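Local coordinates for protein alpha-1,3-glucanase (Bacillus circulans, PDB 5ZRU) that hydrolyses alpha-1,3-glucan as a family GH87 enzyme, this chain being its catalytic unit, a beta-sandwich-like domain joined to a right-handed parallel beta-helix, at residues A[45-50]-A[134-139]; A[81-86]-A[110-115]; A[90-95]-A[162-167]. All coordinates share one frame; numbering follows the deposited sequence.

Contact 1. Residues A[45-50]-A[134-139]. With CA (calcium ion), chain M.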
# COMPACT_ATOMS: atom_id res chain seq x y z
N THR A 45 16.97 -10.05 -3.72
CA THR A 45 15.59 -9.90 -4.16
C THR A 45 14.62 -10.48 -3.14
O THR A 45 13.53 -9.92 -2.91
CB THR A 45 15.42 -10.58 -5.53
OG1 THR A 45 16.28 -9.94 -6.48
CG2 THR A 45 13.96 -10.47 -6.02
N ALA A 46 15.01 -11.57 -2.47
CA ALA A 46 14.11 -12.21 -1.53
C ALA A 46 13.79 -11.34 -0.31
O ALA A 46 12.81 -11.64 0.39
CB ALA A 46 14.71 -13.55 -1.07
N SER A 47 14.56 -10.28 -0.05
CA SER A 47 14.21 -9.38 1.06
C SER A 47 12.85 -8.73 0.87
O SER A 47 12.23 -8.29 1.85
CB SER A 47 15.27 -8.28 1.23
OG SER A 47 15.31 -7.42 0.10
N GLU A 48 12.36 -8.65 -0.37
CA GLU A 48 11.06 -8.07 -0.64
C GLU A 48 9.97 -9.11 -0.89
O GLU A 48 8.83 -8.73 -1.20
CB GLU A 48 11.14 -7.12 -1.85
CG GLU A 48 11.95 -5.85 -1.60
CD GLU A 48 11.80 -4.88 -2.74
OE1 GLU A 48 10.81 -4.10 -2.75
OE2 GLU A 48 12.64 -4.91 -3.64
N ALA A 49 10.27 -10.40 -0.77
CA ALA A 49 9.23 -11.41 -0.84
C ALA A 49 8.53 -11.55 0.51
O ALA A 49 9.12 -11.32 1.57
CB ALA A 49 9.82 -12.77 -1.25
N SER A 50 7.25 -11.95 0.48
CA SER A 50 6.57 -12.21 1.75
C SER A 50 7.33 -13.29 2.50
O SER A 50 7.78 -14.29 1.92
CB SER A 50 5.11 -12.61 1.53
OG SER A 50 5.02 -13.87 0.88
N LEU A 134 14.90 -1.45 -5.25
CA LEU A 134 13.72 -1.83 -4.48
C LEU A 134 12.55 -1.89 -5.46
O LEU A 134 12.72 -1.69 -6.67
CB LEU A 134 13.46 -0.86 -3.33
CG LEU A 134 14.53 -0.82 -2.22
CD1 LEU A 134 14.20 0.29 -1.21
CD2 LEU A 134 14.62 -2.16 -1.52
N PHE A 135 11.34 -2.18 -4.94
CA PHE A 135 10.18 -2.42 -5.80
C PHE A 135 10.47 -3.57 -6.78
O PHE A 135 10.15 -3.49 -7.96
CB PHE A 135 9.78 -1.14 -6.56
CG PHE A 135 8.36 -1.13 -7.13
CD1 PHE A 135 7.50 -2.21 -6.99
CD2 PHE A 135 7.90 -0.01 -7.81
CE1 PHE A 135 6.20 -2.18 -7.54
CE2 PHE A 135 6.61 0.05 -8.34
CZ PHE A 135 5.76 -1.05 -8.21
N ARG A 136 11.09 -4.64 -6.28
CA ARG A 136 11.43 -5.74 -7.18
C ARG A 136 10.25 -6.66 -7.47
O ARG A 136 10.31 -7.43 -8.43
CB ARG A 136 12.61 -6.53 -6.60
CG ARG A 136 13.94 -5.77 -6.74
CD ARG A 136 15.07 -6.40 -5.93
NE ARG A 136 14.94 -6.04 -4.52
CZ ARG A 136 15.95 -6.02 -3.65
NH1 ARG A 136 17.19 -6.34 -4.04
NH2 ARG A 136 15.73 -5.64 -2.41
N PHE A 137 9.18 -6.60 -6.67
CA PHE A 137 8.01 -7.43 -6.89
C PHE A 137 6.84 -6.60 -7.41
O PHE A 137 6.78 -5.38 -7.22
CB PHE A 137 7.62 -8.19 -5.62
CG PHE A 137 8.51 -9.37 -5.31
CD1 PHE A 137 9.72 -9.20 -4.66
CD2 PHE A 137 8.13 -10.66 -5.70
CE1 PHE A 137 10.56 -10.29 -4.38
CE2 PHE A 137 8.96 -11.76 -5.43
CZ PHE A 137 10.17 -11.58 -4.77
N ASP A 138 5.92 -7.28 -8.09
CA ASP A 138 4.74 -6.66 -8.67
C ASP A 138 3.63 -7.71 -8.66
O ASP A 138 3.85 -8.86 -8.27
CB ASP A 138 5.02 -6.14 -10.09
CG ASP A 138 4.04 -5.04 -10.53
OD1 ASP A 138 3.13 -4.68 -9.76
OD2 ASP A 138 4.19 -4.53 -11.65
N GLU A 139 2.44 -7.33 -9.12
CA GLU A 139 1.32 -8.27 -9.17
C GLU A 139 0.65 -8.22 -10.53
O GLU A 139 0.73 -7.21 -11.25
CB GLU A 139 0.29 -7.97 -8.06
CG GLU A 139 0.85 -8.22 -6.67
CD GLU A 139 -0.18 -8.04 -5.58
OE1 GLU A 139 -1.36 -7.77 -5.89
OE2 GLU A 139 0.20 -8.13 -4.41
CA CA M . 6.93 -15.76 0.28
O HOH W 1 18.11 -7.87 -6.30
O HOH W 2 8.68 -5.06 -4.28
O HOH W 3 6.64 -17.11 2.32
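Thr-45 meets both Arg-136 and Phe-137. Its CG2, anti to the backbone N, reaches CE1 of the Phe-137 ring at 3.8 Å, while its backbone O lies at the edge of that ring; its CA sits over one face of the Arg-136 guanidinium. A water joins Thr-45 OG1 to Arg-136 NH1. Ser-47 OG lies near Arg-136 NH2, but the angle is poor for a bond, and the hydroxyl is paired with Leu-44 O instead. Glu-48 carries the polar core. Its OE2 accepts from Arg-136 NE at 2.7 Å, a nearly straight hydrogen bond (163°) within a salt bridge, which uses the anti lone pair and lies close to the guanidinium plane. The same oxygen takes Arg-136 N at 3.1 Å, this donor coming from above the carboxylate plane. OE1 receives a weak bond from Phe-135 N, and a water that accepts from Phe-137 N probably donates to it. With chi3 at -78° the arginine chain bends, which folds its NE back onto the oxygen already held by its own backbone N. Ala-49 closes the apolar side, CB to Phe-137 CZ 3.7 Å, and Ser-50 binds a calcium ion through both O and OG, with Asp-22, Thr-23, Arg-53 and Asp-169 completing the protein ligands. An alanine here in place of Glu-48 would probably leave the Arg-136 charge and the 135-136 backbone N-H groups without their mate. One buried carboxylate thus probably offsets a guanidinium charge and steadies the break at 135-136 within strand 132-144.

Contact 2. Residues A[81-86]-A[110-115]. With CA (calcium ion), chain I; PE5 (3,6,9,12,15,18,21,24-octaoxahexacosan-1-ol), chain C.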
# COMPACT_ATOMS: atom_id res chain seq x y z
N PHE A 81 4.86 -11.54 -8.10
CA PHE A 81 5.96 -12.12 -8.87
C PHE A 81 7.09 -11.11 -8.98
O PHE A 81 6.91 -9.92 -8.71
CB PHE A 81 5.50 -12.52 -10.29
CG PHE A 81 5.29 -11.33 -11.19
CD1 PHE A 81 4.12 -10.60 -11.11
CD2 PHE A 81 6.29 -10.90 -12.05
CE1 PHE A 81 3.92 -9.47 -11.90
CE2 PHE A 81 6.12 -9.78 -12.83
CZ PHE A 81 4.92 -9.05 -12.76
N THR A 82 8.25 -11.58 -9.45
CA THR A 82 9.35 -10.69 -9.83
C THR A 82 9.93 -11.17 -11.15
O THR A 82 9.90 -12.36 -11.47
CB THR A 82 10.46 -10.64 -8.75
OG1 THR A 82 11.54 -9.81 -9.20
CG2 THR A 82 11.02 -12.04 -8.47
N MET A 83 10.46 -10.23 -11.92
CA MET A 83 11.21 -10.52 -13.14
C MET A 83 12.21 -9.40 -13.35
O MET A 83 12.07 -8.32 -12.77
CB MET A 83 10.27 -10.68 -14.36
CG MET A 83 9.61 -9.38 -14.80
SD MET A 83 8.40 -9.66 -16.11
CE MET A 83 9.41 -9.85 -17.58
N PRO A 84 13.25 -9.63 -14.16
CA PRO A 84 14.33 -8.63 -14.25
C PRO A 84 13.88 -7.36 -14.94
O PRO A 84 12.98 -7.35 -15.80
CB PRO A 84 15.41 -9.34 -15.09
CG PRO A 84 15.00 -10.80 -15.14
CD PRO A 84 13.51 -10.80 -15.01
N ASP A 85 14.54 -6.26 -14.57
CA ASP A 85 14.48 -5.00 -15.29
C ASP A 85 15.38 -5.07 -16.53
O ASP A 85 16.24 -5.95 -16.67
CB ASP A 85 14.92 -3.87 -14.35
CG ASP A 85 14.49 -2.48 -14.82
OD1 ASP A 85 13.76 -2.35 -15.82
OD2 ASP A 85 14.89 -1.50 -14.15
N SER A 86 15.17 -4.13 -17.44
CA SER A 86 16.09 -3.97 -18.56
C SER A 86 17.26 -3.08 -18.14
O SER A 86 17.22 -2.41 -17.11
CB SER A 86 15.38 -3.35 -19.77
OG SER A 86 14.94 -2.04 -19.46
N LEU A 110 3.48 -10.68 -18.57
CA LEU A 110 4.13 -10.07 -17.42
C LEU A 110 5.06 -8.97 -17.89
O LEU A 110 5.58 -9.01 -19.02
CB LEU A 110 4.95 -11.10 -16.62
CG LEU A 110 4.18 -12.30 -16.08
CD1 LEU A 110 5.18 -13.30 -15.52
CD2 LEU A 110 3.18 -11.85 -15.01
N THR A 111 5.31 -7.99 -17.03
CA THR A 111 6.27 -6.94 -17.37
C THR A 111 6.93 -6.43 -16.10
O THR A 111 6.34 -6.48 -15.01
CB THR A 111 5.59 -5.78 -18.14
OG1 THR A 111 6.59 -4.82 -18.53
CG2 THR A 111 4.55 -5.08 -17.26
N SER A 112 8.17 -5.95 -16.24
CA SER A 112 8.82 -5.22 -15.16
C SER A 112 8.76 -3.71 -15.38
O SER A 112 9.41 -2.96 -14.65
CB SER A 112 10.28 -5.67 -14.97
OG SER A 112 11.02 -5.68 -16.19
N TYR A 113 7.94 -3.27 -16.34
CA TYR A 113 7.78 -1.84 -16.65
C TYR A 113 7.42 -1.02 -15.41
O TYR A 113 8.01 0.04 -15.16
CB TYR A 113 6.69 -1.66 -17.72
CG TYR A 113 6.34 -0.21 -18.01
CD1 TYR A 113 7.09 0.54 -18.92
CD2 TYR A 113 5.25 0.41 -17.40
CE1 TYR A 113 6.78 1.86 -19.22
CE2 TYR A 113 4.93 1.75 -17.68
CZ TYR A 113 5.70 2.46 -18.60
OH TYR A 113 5.40 3.76 -18.90
N TYR A 114 6.42 -1.48 -14.64
CA TYR A 114 5.92 -0.69 -13.53
C TYR A 114 6.89 -0.66 -12.36
O TYR A 114 7.02 0.36 -11.68
CB TYR A 114 4.58 -1.24 -13.04
CG TYR A 114 3.55 -1.34 -14.11
CD1 TYR A 114 2.88 -0.22 -14.58
CD2 TYR A 114 3.22 -2.58 -14.65
CE1 TYR A 114 1.91 -0.33 -15.57
CE2 TYR A 114 2.26 -2.71 -15.62
CZ TYR A 114 1.62 -1.58 -16.09
OH TYR A 114 0.66 -1.74 -17.07
N SER A 115 7.52 -1.80 -12.09
CA SER A 115 8.30 -2.01 -10.88
C SER A 115 9.74 -1.57 -11.10
O SER A 115 10.08 -1.00 -12.15
CB SER A 115 8.19 -3.49 -10.46
OG SER A 115 8.49 -4.35 -11.56
CA CA I . 11.22 0.72 -13.17
C48 PE5 C . -0.67 0.21 -21.29
C50 PE5 C . 0.39 0.05 -20.19
O1 PE5 C . 1.47 -0.70 -20.66
C1 PE5 C . 2.53 -0.85 -19.76
C2 PE5 C . 3.56 -1.85 -20.29
O2 PE5 C . 2.99 -3.12 -20.38
C3 PE5 C . 3.78 -4.10 -21.00
C4 PE5 C . 3.00 -5.41 -21.09
O3 PE5 C . 2.57 -5.81 -19.81
C5 PE5 C . 1.91 -7.04 -19.72
C6 PE5 C . 0.63 -6.91 -18.89
O4 PE5 C . 0.86 -7.10 -17.52
C7 PE5 C . 0.16 -6.25 -16.65
C8 PE5 C . -1.34 -6.28 -16.96
O5 PE5 C . -1.96 -5.19 -16.35
C9 PE5 C . -3.28 -4.95 -16.76
C10 PE5 C . -4.22 -5.40 -15.66
O6 PE5 C . -5.15 -6.30 -16.19
C11 PE5 C . -5.77 -7.12 -15.24
C12 PE5 C . -6.53 -8.24 -15.94
O7 PE5 C . -7.87 -8.09 -15.60
C13 PE5 C . -8.56 -9.28 -15.35
C14 PE5 C . -10.04 -9.04 -15.63
O8 PE5 C . -10.15 -8.16 -16.71
C15 PE5 C . -11.45 -7.78 -17.06
C16 PE5 C . -11.76 -8.27 -18.48
O52 PE5 C . -11.76 -7.21 -19.40
O HOH W 4 9.43 -7.17 -11.11
O HOH W 5 11.57 -1.36 -14.60
O HOH W 6 13.50 0.82 -13.80
O HOH W 7 10.42 1.15 -15.48
O HOH W 8 9.34 1.83 -12.24
O HOH W 9 11.78 3.12 -13.39
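Met-83 lies against the chain leaving strand 103-111, and its side chain can be followed atom by atom. From CB, chi1 of 69° sets CG between the backbone N and carbonyl carbon, where it meets Ser-112 CB at 3.8 Å. The sulfur comes next: SD rests on the Thr-111 backbone, 3.5 Å from its C, and also packs on Leu-110 CB. The bend at chi3 (-78°) then turns CE toward Leu-110 O, at 4.2 Å. Beside the thioether, Phe-81 offers a ring face to Leu-110: CD2 stands 4.0 Å from the ring centroid and only 10° off its normal, a CH-pi contact over the centre. The edge of the same ring faces Thr-111 O. Farther along, the polar link is Ser-112 OG, which donates to Pro-84 O at 2.6 Å, approaching with a tilt from the carbonyl plane; this hydroxyl also bonds to Leu-92 N. Thr-111 OG1 accepts from Tyr-113 N, forming an ST turn, and has further partners in Asn-93 and Leu-92. The turn leads to Ser-115, whose O binds a calcium ion at 2.3 Å together with Trp-116 O and five waters. One of these waters donates to Ser-112 O and, weakly, to Asp-85 OD1; Asp-85 OD2 also pairs with Tyr-118. Phe-81, Met-83 and Leu-110 therefore pack between strand 76-82 of the eight-stranded sheet and edge strand 103-111 of the five-stranded one, while Asp-85 joins this calcium site from the second shell, where its charge would probably favour the ion.

Contact 3. Residues A[90-95]-A[162-167]. With PE5 (3,6,9,12,15,18,21,24-octaoxahexacosan-1-ol), chain C.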
# COMPACT_ATOMS: atom_id res chain seq x y z
N MET A 90 13.64 0.61 -18.67
CA MET A 90 12.28 0.68 -19.21
C MET A 90 11.48 -0.58 -18.90
O MET A 90 10.26 -0.59 -19.12
CB MET A 90 12.32 0.90 -20.72
CG MET A 90 12.88 2.25 -21.13
SD MET A 90 11.88 3.60 -20.46
CE MET A 90 10.30 3.25 -21.22
N GLY A 91 12.12 -1.63 -18.41
CA GLY A 91 11.44 -2.88 -18.13
C GLY A 91 11.51 -3.85 -19.29
O GLY A 91 11.87 -3.52 -20.42
N LEU A 92 11.16 -5.10 -18.99
CA LEU A 92 11.11 -6.17 -19.97
C LEU A 92 9.71 -6.77 -19.99
O LEU A 92 9.00 -6.77 -18.98
CB LEU A 92 12.13 -7.27 -19.64
CG LEU A 92 13.60 -6.85 -19.68
CD1 LEU A 92 14.45 -7.96 -19.07
CD2 LEU A 92 14.02 -6.56 -21.12
N ASN A 93 9.30 -7.28 -21.15
CA ASN A 93 8.03 -7.98 -21.28
C ASN A 93 8.29 -9.48 -21.37
O ASN A 93 9.23 -9.92 -22.03
CB ASN A 93 7.26 -7.49 -22.50
CG ASN A 93 6.90 -6.01 -22.40
OD1 ASN A 93 6.79 -5.47 -21.30
ND2 ASN A 93 6.70 -5.37 -23.54
N GLY A 94 7.44 -10.25 -20.72
CA GLY A 94 7.61 -11.69 -20.65
C GLY A 94 6.29 -12.35 -20.34
O GLY A 94 5.22 -11.81 -20.66
N SER A 95 6.35 -13.51 -19.70
CA SER A 95 5.13 -14.27 -19.46
C SER A 95 5.45 -15.45 -18.56
O SER A 95 6.61 -15.86 -18.42
CB SER A 95 4.52 -14.77 -20.77
OG SER A 95 5.39 -15.70 -21.42
N ASP A 162 11.48 -17.37 -23.21
CA ASP A 162 12.58 -16.42 -23.07
C ASP A 162 13.62 -16.98 -22.11
O ASP A 162 13.47 -18.07 -21.56
CB ASP A 162 12.06 -15.04 -22.62
CG ASP A 162 11.40 -15.06 -21.25
OD1 ASP A 162 11.94 -15.69 -20.31
OD2 ASP A 162 10.33 -14.43 -21.09
N SER A 163 14.69 -16.19 -21.90
CA SER A 163 15.80 -16.51 -21.01
C SER A 163 15.65 -15.93 -19.62
O SER A 163 16.58 -16.07 -18.81
CB SER A 163 17.12 -15.97 -21.59
OG SER A 163 17.43 -16.57 -22.82
N LEU A 164 14.55 -15.25 -19.32
CA LEU A 164 14.47 -14.48 -18.09
C LEU A 164 14.18 -15.40 -16.91
O LEU A 164 13.42 -16.36 -17.02
CB LEU A 164 13.38 -13.40 -18.19
CG LEU A 164 13.46 -12.44 -19.37
CD1 LEU A 164 12.32 -11.41 -19.31
CD2 LEU A 164 14.81 -11.76 -19.44
N GLU A 165 14.81 -15.09 -15.77
CA GLU A 165 14.45 -15.75 -14.53
C GLU A 165 13.27 -15.00 -13.91
O GLU A 165 13.33 -13.79 -13.72
CB GLU A 165 15.62 -15.79 -13.55
CG GLU A 165 15.22 -16.19 -12.12
CD GLU A 165 16.41 -16.54 -11.23
OE1 GLU A 165 17.45 -16.97 -11.75
OE2 GLU A 165 16.30 -16.38 -9.99
N TYR A 166 12.21 -15.73 -13.61
CA TYR A 166 11.05 -15.20 -12.92
C TYR A 166 11.07 -15.67 -11.48
O TYR A 166 11.73 -16.65 -11.13
CB TYR A 166 9.76 -15.66 -13.62
CG TYR A 166 9.62 -15.18 -15.03
CD1 TYR A 166 10.22 -15.86 -16.08
CD2 TYR A 166 8.89 -14.03 -15.32
CE1 TYR A 166 10.09 -15.41 -17.38
CE2 TYR A 166 8.75 -13.58 -16.61
CZ TYR A 166 9.36 -14.28 -17.64
OH TYR A 166 9.23 -13.83 -18.93
N GLY A 167 10.37 -14.95 -10.63
CA GLY A 167 10.13 -15.41 -9.27
C GLY A 167 8.65 -15.34 -8.96
O GLY A 167 7.97 -14.41 -9.38
C48 PE5 C . -0.67 0.21 -21.29
C50 PE5 C . 0.39 0.05 -20.19
O1 PE5 C . 1.47 -0.70 -20.66
C1 PE5 C . 2.53 -0.85 -19.76
C2 PE5 C . 3.56 -1.85 -20.29
O2 PE5 C . 2.99 -3.12 -20.38
C3 PE5 C . 3.78 -4.10 -21.00
C4 PE5 C . 3.00 -5.41 -21.09
O3 PE5 C . 2.57 -5.81 -19.81
C5 PE5 C . 1.91 -7.04 -19.72
C6 PE5 C . 0.63 -6.91 -18.89
O4 PE5 C . 0.86 -7.10 -17.52
C7 PE5 C . 0.16 -6.25 -16.65
C8 PE5 C . -1.34 -6.28 -16.96
O5 PE5 C . -1.96 -5.19 -16.35
C9 PE5 C . -3.28 -4.95 -16.76
C10 PE5 C . -4.22 -5.40 -15.66
O6 PE5 C . -5.15 -6.30 -16.19
C11 PE5 C . -5.77 -7.12 -15.24
C12 PE5 C . -6.53 -8.24 -15.94
O7 PE5 C . -7.87 -8.09 -15.60
C13 PE5 C . -8.56 -9.28 -15.35
C14 PE5 C . -10.04 -9.04 -15.63
O8 PE5 C . -10.15 -8.16 -16.71
C15 PE5 C . -11.45 -7.78 -17.06
C16 PE5 C . -11.76 -8.27 -18.48
O52 PE5 C . -11.76 -7.21 -19.40
O HOH W 10 10.54 -12.02 -22.68
O HOH W 11 7.82 -14.69 -22.44
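Tyr-166 slips its phenol under the backbone of Ser-95: the Ser-95 O stands over one ring face, 3.3 Å from CZ, and Gly-94 CA lies at the ring edge, 3.2 Å from OH. The hydroxyl has partners in both segments. It accepts from Ser-95 N at 3.0 Å along a fairly straight line (157°), and it donates to Asp-162 OD2 over a very short 2.5 Å, the carboxylate oxygen lying in the plane of the ring at its edge. Glycine suits position 94, since a beta carbon there would run into the tyrosine oxygen. Two waters extend the polar patch from Asp-162 OD2, one reaching Asn-93 O and the other Ser-95 OG. The other carboxylate oxygen, OD1, accepts from Leu-164 N at 2.8 Å and makes an Asx turn, the donor lying above the carboxylate plane; Lys-158 forms a salt bridge to it as well. In the fold, this turn belongs to the loop that leads into strand 166-174 of the eight-stranded antiparallel sheet, and it faces the beginning of strand 93-100 in the five-stranded antiparallel sheet, so the contact spans the two sheets of the smaller domain near its surface. Beside the polar cluster, Leu-92 and Leu-164 touch by their methyl ends, CD1 to CD2 at 3.8 Å. Leu-164 also leans on Met-83. Asn-93, whose CB points away from segment 162-167, puts OD1 3.3 Å from C3 of the bound polyether and pairs with Thr-111.

In the fold
All three contacts lie in catalytic domain D1, on the same side of the chain's centre. Contact 2 is nested inside the loop closed by contact 1, whereas contact 3 crosses both along the chain. Centres of contacts 2 and 3 are 6 Å apart, those of 1 and 2 10 Å, those of 1 and 3 15 Å. Strand 76-82 lies between 132-144 and 166-174 in the eight-stranded antiparallel sheet, linking all three, while neighbouring strands 93-100 and 103-111 of the five-stranded sheet join contacts 2 and 3. Contacts 2 and 3 thus bridge the two sheets, while contact 1 fastens a calcium-binding loop to one of them.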